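Local coordinates for protein arylamine n-acetyltransferase NAT (Mycobacterium tuberculosis, PDB 4BGF) that probably transfers acetyl groups from acetyl-coenzyme A to the amino groups of arylamine substrates, at residues T206-A211 and D247-R252; A217-N220 and D225-V228. All coordinates share one frame; numbering follows the deposited sequence.

Interactions 1 and 2 show how one antiparallel sheet is paired within itself and covered on a face by a helix. In interaction 2 the neighbouring strands of a hairpin, 217-220 and 225-228, pair with each other; in interaction 1 segment 206-211, which leads into the adjoining strand 209-214, meets the helix that comes after the sheet, at 247-252. The hairpin is therefore nested within the loop that interaction 1 closes. Their centres lie about 10 Å apart, and they touch where Thr248 CG2 meets Leu226 CD2 at 4.1 Å. Neither contact contains Cys70, His110 or Asp127, whose arrangement is consistent with the catalytic triad of this enzyme family.

Interaction 1: residues T206-A211 and D247-R252; sequences TGLTAA and DTLSER
A helix laid on one face of an antiparallel sheet makes this contact, with Leu249 of helix 242-251 reaching down to Leu208 and Ala210 of segment 206-211. Leu208 lies just before strand 209-214 and Ala210 within it. Being two residues apart in extended chain, both direct their side chains at the helix, while Thr209 between them turns the other way.

Leu249 does not start out aimed at the sheet. Its CB leaves the helix obliquely, and the branch is brought round by a first torsion that sets CG anti to the carbonyl carbon and beside the backbone N (chi1 -64°). The two methyl groups then divide the work. CD2 reaches Ala210, its carbon 4.1 Å from Ala210 CB, whereas CD1 faces the neighbouring leucine, with Leu208 CD2 4.4 Å from Leu249 CD1. The leucines meet fork to fork, since Leu208 CD1 is likewise 4.4 Å from Leu249 CD2. The CA atoms of Ala210 and Leu249 are 7.8 Å apart across the methyl contact. Only about 100 Å² is buried between the segments, on three interior residues that meet through apolar side chains, and at these distances the fit is easy rather than tight.

Asn40 holds the entry to the strand through its side-chain amide, accepting from Thr209 N and donating to Gly207 O, while Leu208 also packs on Leu41 and Leu44 of helix 41-44. On the helix side, Leu249 touches Ile255 just beyond the helix end.

This is helix-on-sheet packing, with the helix that follows the last strand, 233-238, folded back across one face of the antiparallel sheet.

Interaction 2: residues A217-N220 and D225-V228; sequences ARWN and DLAV
Val228 and Trp219 form the apolar centre of this hairpin, directly opposite each other as a non-hydrogen-bonded pair with side chains on the same face. Val228 CG2 sits over the six-membered ring of Trp219, 3.3 Å from its centroid and 14° off the normal, a close CH-pi contact. The other methyl, CG1, lies by the pyrrole half, with Val228 CG1 3.6 Å from Trp219 CE2. Trp219 CG sits beside its own backbone N, which lays the indole alongside the valine. CG1 also presses on Ala217, where Ala217 CB to Val228 CG1 is a tight 3.5 Å. Leu226 completes the cluster at the indole's rim, its CD1 near the ring plane and 4.1 Å from Trp219 CE3.

Outward from this patch the backbones take over. The strands run antiparallel at 172°, and Asn220 and Ala227 are the hydrogen-bonded pair. Asn220 N donates to Ala227 O at 2.9 Å and almost straight (170°), although the donor is tilted out of the carbonyl plane. The return bond, Ala227 N to Asn220 O, is weak despite its 2.8 Å because it is strongly bent. Ala227 O has a second, softer partner in the CA-H of Trp219, with CA 3.4 Å from that oxygen.

At the polar edge, Arg218 turns away from the partner strand. Its guanidinium makes a salt bridge with Glu152 and donates to the backbone oxygens of Gly132 and Thr134, so the charge is tied to chain beyond the sheet.

The hairpin supplies the third and fourth strands of the five-stranded sheet: strand 209-214 flanks it next to Trp219, the outermost strand 233-238 next to Leu226, and Phe253, just past helix 242-251, touches the indole.

Interaction 1: residues T206-A211 and D247-R252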
loop_
_atom_site.group_PDB
_atom_site.type_symbol
_atom_site.label_atom_id
_atom_site.label_comp_id
_atom_site.label_asym_id
_atom_site.label_seq_id
_atom_site.Cartn_x
_atom_site.Cartn_y
_atom_site.Cartn_z
ATOM N N THR A 206 -11.620 9.928 8.231
ATOM C CA THR A 206 -11.766 11.393 8.304
ATOM C C THR A 206 -11.332 12.148 7.058
ATOM O O THR A 206 -11.726 13.295 6.879
ATOM C CB THR A 206 -10.947 11.986 9.452
ATOM O OG1 THR A 206 -9.574 11.662 9.251
ATOM C CG2 THR A 206 -11.410 11.454 10.803
ATOM N N GLY A 207 -10.514 11.537 6.208
ATOM C CA GLY A 207 -10.115 12.182 4.972
ATOM C C GLY A 207 -9.839 11.236 3.815
ATOM O O GLY A 207 -9.778 10.016 3.970
ATOM N N LEU A 208 -9.647 11.830 2.642
ATOM C CA LEU A 208 -9.352 11.079 1.435
ATOM C C LEU A 208 -7.838 10.971 1.163
ATOM O O LEU A 208 -7.129 11.951 1.091
ATOM C CB LEU A 208 -10.118 11.671 0.247
ATOM C CG LEU A 208 -9.749 11.221 -1.165
ATOM C CD1 LEU A 208 -10.032 9.758 -1.367
ATOM C CD2 LEU A 208 -10.518 12.041 -2.144
ATOM N N THR A 209 -7.346 9.746 1.069
ATOM C CA THR A 209 -5.953 9.526 0.719
ATOM C C THR A 209 -5.951 8.551 -0.440
ATOM O O THR A 209 -6.626 7.539 -0.363
ATOM C CB THR A 209 -5.144 9.031 1.931
ATOM O OG1 THR A 209 -3.846 8.599 1.513
ATOM C CG2 THR A 209 -5.835 7.896 2.625
ATOM N N ALA A 210 -5.273 8.894 -1.545
ATOM C CA ALA A 210 -5.014 7.967 -2.665
ATOM C C ALA A 210 -3.548 7.986 -3.099
ATOM O O ALA A 210 -2.852 8.946 -2.863
ATOM C CB ALA A 210 -5.892 8.296 -3.837
ATOM N N ALA A 211 -3.073 6.918 -3.725
ATOM C CA ALA A 211 -1.748 6.950 -4.350
ATOM C C ALA A 211 -1.536 5.841 -5.400
ATOM O O ALA A 211 -2.212 4.820 -5.381
ATOM C CB ALA A 211 -0.650 6.947 -3.296
ATOM N N ASP A 247 -12.792 13.065 -10.953
ATOM C CA ASP A 247 -12.108 12.838 -12.232
ATOM C C ASP A 247 -10.669 12.380 -12.052
ATOM O O ASP A 247 -10.207 11.526 -12.789
ATOM C CB ASP A 247 -12.154 14.077 -13.132
ATOM C CG ASP A 247 -13.551 14.369 -13.647
ATOM O OD1 ASP A 247 -14.266 13.419 -14.039
ATOM O OD2 ASP A 247 -13.949 15.549 -13.638
ATOM N N THR A 248 -9.984 12.928 -11.058
ATOM C CA THR A 248 -8.604 12.564 -10.734
ATOM C C THR A 248 -8.459 11.111 -10.287
ATOM O O THR A 248 -7.532 10.428 -10.704
ATOM C CB THR A 248 -8.052 13.514 -9.638
ATOM O OG1 THR A 248 -8.006 14.842 -10.160
ATOM C CG2 THR A 248 -6.673 13.108 -9.136
ATOM N N LEU A 249 -9.357 10.656 -9.419
ATOM C CA LEU A 249 -9.390 9.259 -8.980
ATOM C C LEU A 249 -9.658 8.298 -10.146
ATOM O O LEU A 249 -8.989 7.283 -10.288
ATOM C CB LEU A 249 -10.459 9.082 -7.908
ATOM C CG LEU A 249 -10.233 9.833 -6.596
ATOM C CD1 LEU A 249 -11.521 10.151 -5.942
ATOM C CD2 LEU A 249 -9.478 8.990 -5.653
ATOM N N SER A 250 -10.631 8.627 -10.987
ATOM C CA SER A 250 -10.932 7.806 -12.146
ATOM C C SER A 250 -9.850 7.826 -13.223
ATOM O O SER A 250 -9.449 6.780 -13.704
ATOM C CB SER A 250 -12.242 8.260 -12.769
ATOM O OG SER A 250 -12.704 7.296 -13.690
ATOM N N GLU A 251 -9.382 9.022 -13.573
ATOM C CA GLU A 251 -8.506 9.267 -14.716
ATOM C C GLU A 251 -7.004 9.113 -14.415
ATOM O O GLU A 251 -6.250 8.640 -15.261
ATOM C CB GLU A 251 -8.802 10.687 -15.222
ATOM C CG GLU A 251 -8.067 11.110 -16.465
ATOM C CD GLU A 251 -8.453 12.504 -16.932
ATOM O OE1 GLU A 251 -9.243 13.165 -16.222
ATOM O OE2 GLU A 251 -7.966 12.928 -18.005
ATOM N N ARG A 252 -6.571 9.524 -13.225
ATOM C CA ARG A 252 -5.157 9.516 -12.863
ATOM C C ARG A 252 -4.829 8.479 -11.796
ATOM O O ARG A 252 -3.669 8.121 -11.634
ATOM C CB ARG A 252 -4.696 10.903 -12.407
#

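Interaction 2: residues A217-N220 and D225-V228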
loop_
_atom_site.group_PDB
_atom_site.type_symbol
_atom_site.label_atom_id
_atom_site.label_comp_id
_atom_site.label_asym_id
_atom_site.label_seq_id
_atom_site.Cartn_x
_atom_site.Cartn_y
_atom_site.Cartn_z
ATOM N N ALA A 217 7.727 8.465 -11.046
ATOM C CA ALA A 217 7.003 9.319 -10.110
ATOM C C ALA A 217 6.178 8.580 -9.040
ATOM O O ALA A 217 5.728 7.455 -9.246
ATOM C CB ALA A 217 6.114 10.303 -10.889
ATOM N N ARG A 218 5.991 9.238 -7.897
ATOM C CA ARG A 218 5.053 8.786 -6.871
ATOM C C ARG A 218 3.888 9.777 -6.789
ATOM O O ARG A 218 4.086 10.906 -6.345
ATOM C CB ARG A 218 5.754 8.682 -5.520
ATOM C CG ARG A 218 6.824 7.631 -5.497
ATOM C CD ARG A 218 7.707 7.779 -4.291
ATOM N NE ARG A 218 8.701 6.712 -4.123
ATOM C CZ ARG A 218 8.457 5.496 -3.628
ATOM N NH1 ARG A 218 7.237 5.138 -3.284
ATOM N NH2 ARG A 218 9.436 4.631 -3.498
ATOM N N TRP A 219 2.685 9.359 -7.206
ATOM C CA TRP A 219 1.460 10.184 -7.094
ATOM C C TRP A 219 0.693 10.037 -5.784
ATOM O O TRP A 219 0.377 8.933 -5.363
ATOM C CB TRP A 219 0.487 9.856 -8.210
ATOM C CG TRP A 219 1.019 10.152 -9.558
ATOM C CD1 TRP A 219 1.988 9.475 -10.221
ATOM C CD2 TRP A 219 0.582 11.185 -10.430
ATOM N NE1 TRP A 219 2.184 10.017 -11.447
ATOM C CE2 TRP A 219 1.337 11.081 -11.601
ATOM C CE3 TRP A 219 -0.376 12.194 -10.326
ATOM C CZ2 TRP A 219 1.167 11.941 -12.663
ATOM C CZ3 TRP A 219 -0.541 13.041 -11.355
ATOM C CH2 TRP A 219 0.222 12.922 -12.521
ATOM N N ASN A 220 0.402 11.174 -5.157
ATOM C CA ASN A 220 -0.312 11.245 -3.878
ATOM C C ASN A 220 -1.465 12.212 -3.966
ATOM O O ASN A 220 -1.305 13.281 -4.520
ATOM C CB ASN A 220 0.636 11.731 -2.789
ATOM C CG ASN A 220 1.976 10.998 -2.807
ATOM O OD1 ASN A 220 2.631 10.900 -3.852
ATOM N ND2 ASN A 220 2.384 10.464 -1.648
ATOM N N ASP A 225 -5.865 17.959 -2.655
ATOM C CA ASP A 225 -4.520 18.335 -2.983
ATOM C C ASP A 225 -3.780 17.181 -3.595
ATOM O O ASP A 225 -3.399 16.239 -2.908
ATOM C CB ASP A 225 -3.777 18.821 -1.742
ATOM C CG ASP A 225 -4.397 20.060 -1.136
ATOM O OD1 ASP A 225 -4.295 21.127 -1.765
ATOM O OD2 ASP A 225 -4.971 19.978 -0.029
ATOM N N LEU A 226 -3.562 17.311 -4.895
ATOM C CA LEU A 226 -2.779 16.389 -5.681
ATOM C C LEU A 226 -1.302 16.686 -5.602
ATOM O O LEU A 226 -0.878 17.831 -5.415
ATOM C CB LEU A 226 -3.202 16.530 -7.133
ATOM C CG LEU A 226 -2.733 15.475 -8.125
ATOM C CD1 LEU A 226 -2.913 14.044 -7.641
ATOM C CD2 LEU A 226 -3.479 15.639 -9.417
ATOM N N ALA A 227 -0.516 15.641 -5.804
ATOM C CA ALA A 227 0.935 15.753 -5.765
ATOM C C ALA A 227 1.610 14.647 -6.584
ATOM O O ALA A 227 1.125 13.523 -6.674
ATOM C CB ALA A 227 1.437 15.762 -4.299
ATOM N N VAL A 228 2.709 15.011 -7.226
ATOM C CA VAL A 228 3.558 14.067 -7.926
ATOM C C VAL A 228 4.988 14.327 -7.522
ATOM O O VAL A 228 5.537 15.408 -7.801
ATOM C CB VAL A 228 3.459 14.206 -9.442
ATOM C CG1 VAL A 228 4.000 12.961 -10.122
ATOM C CG2 VAL A 228 2.039 14.385 -9.820
#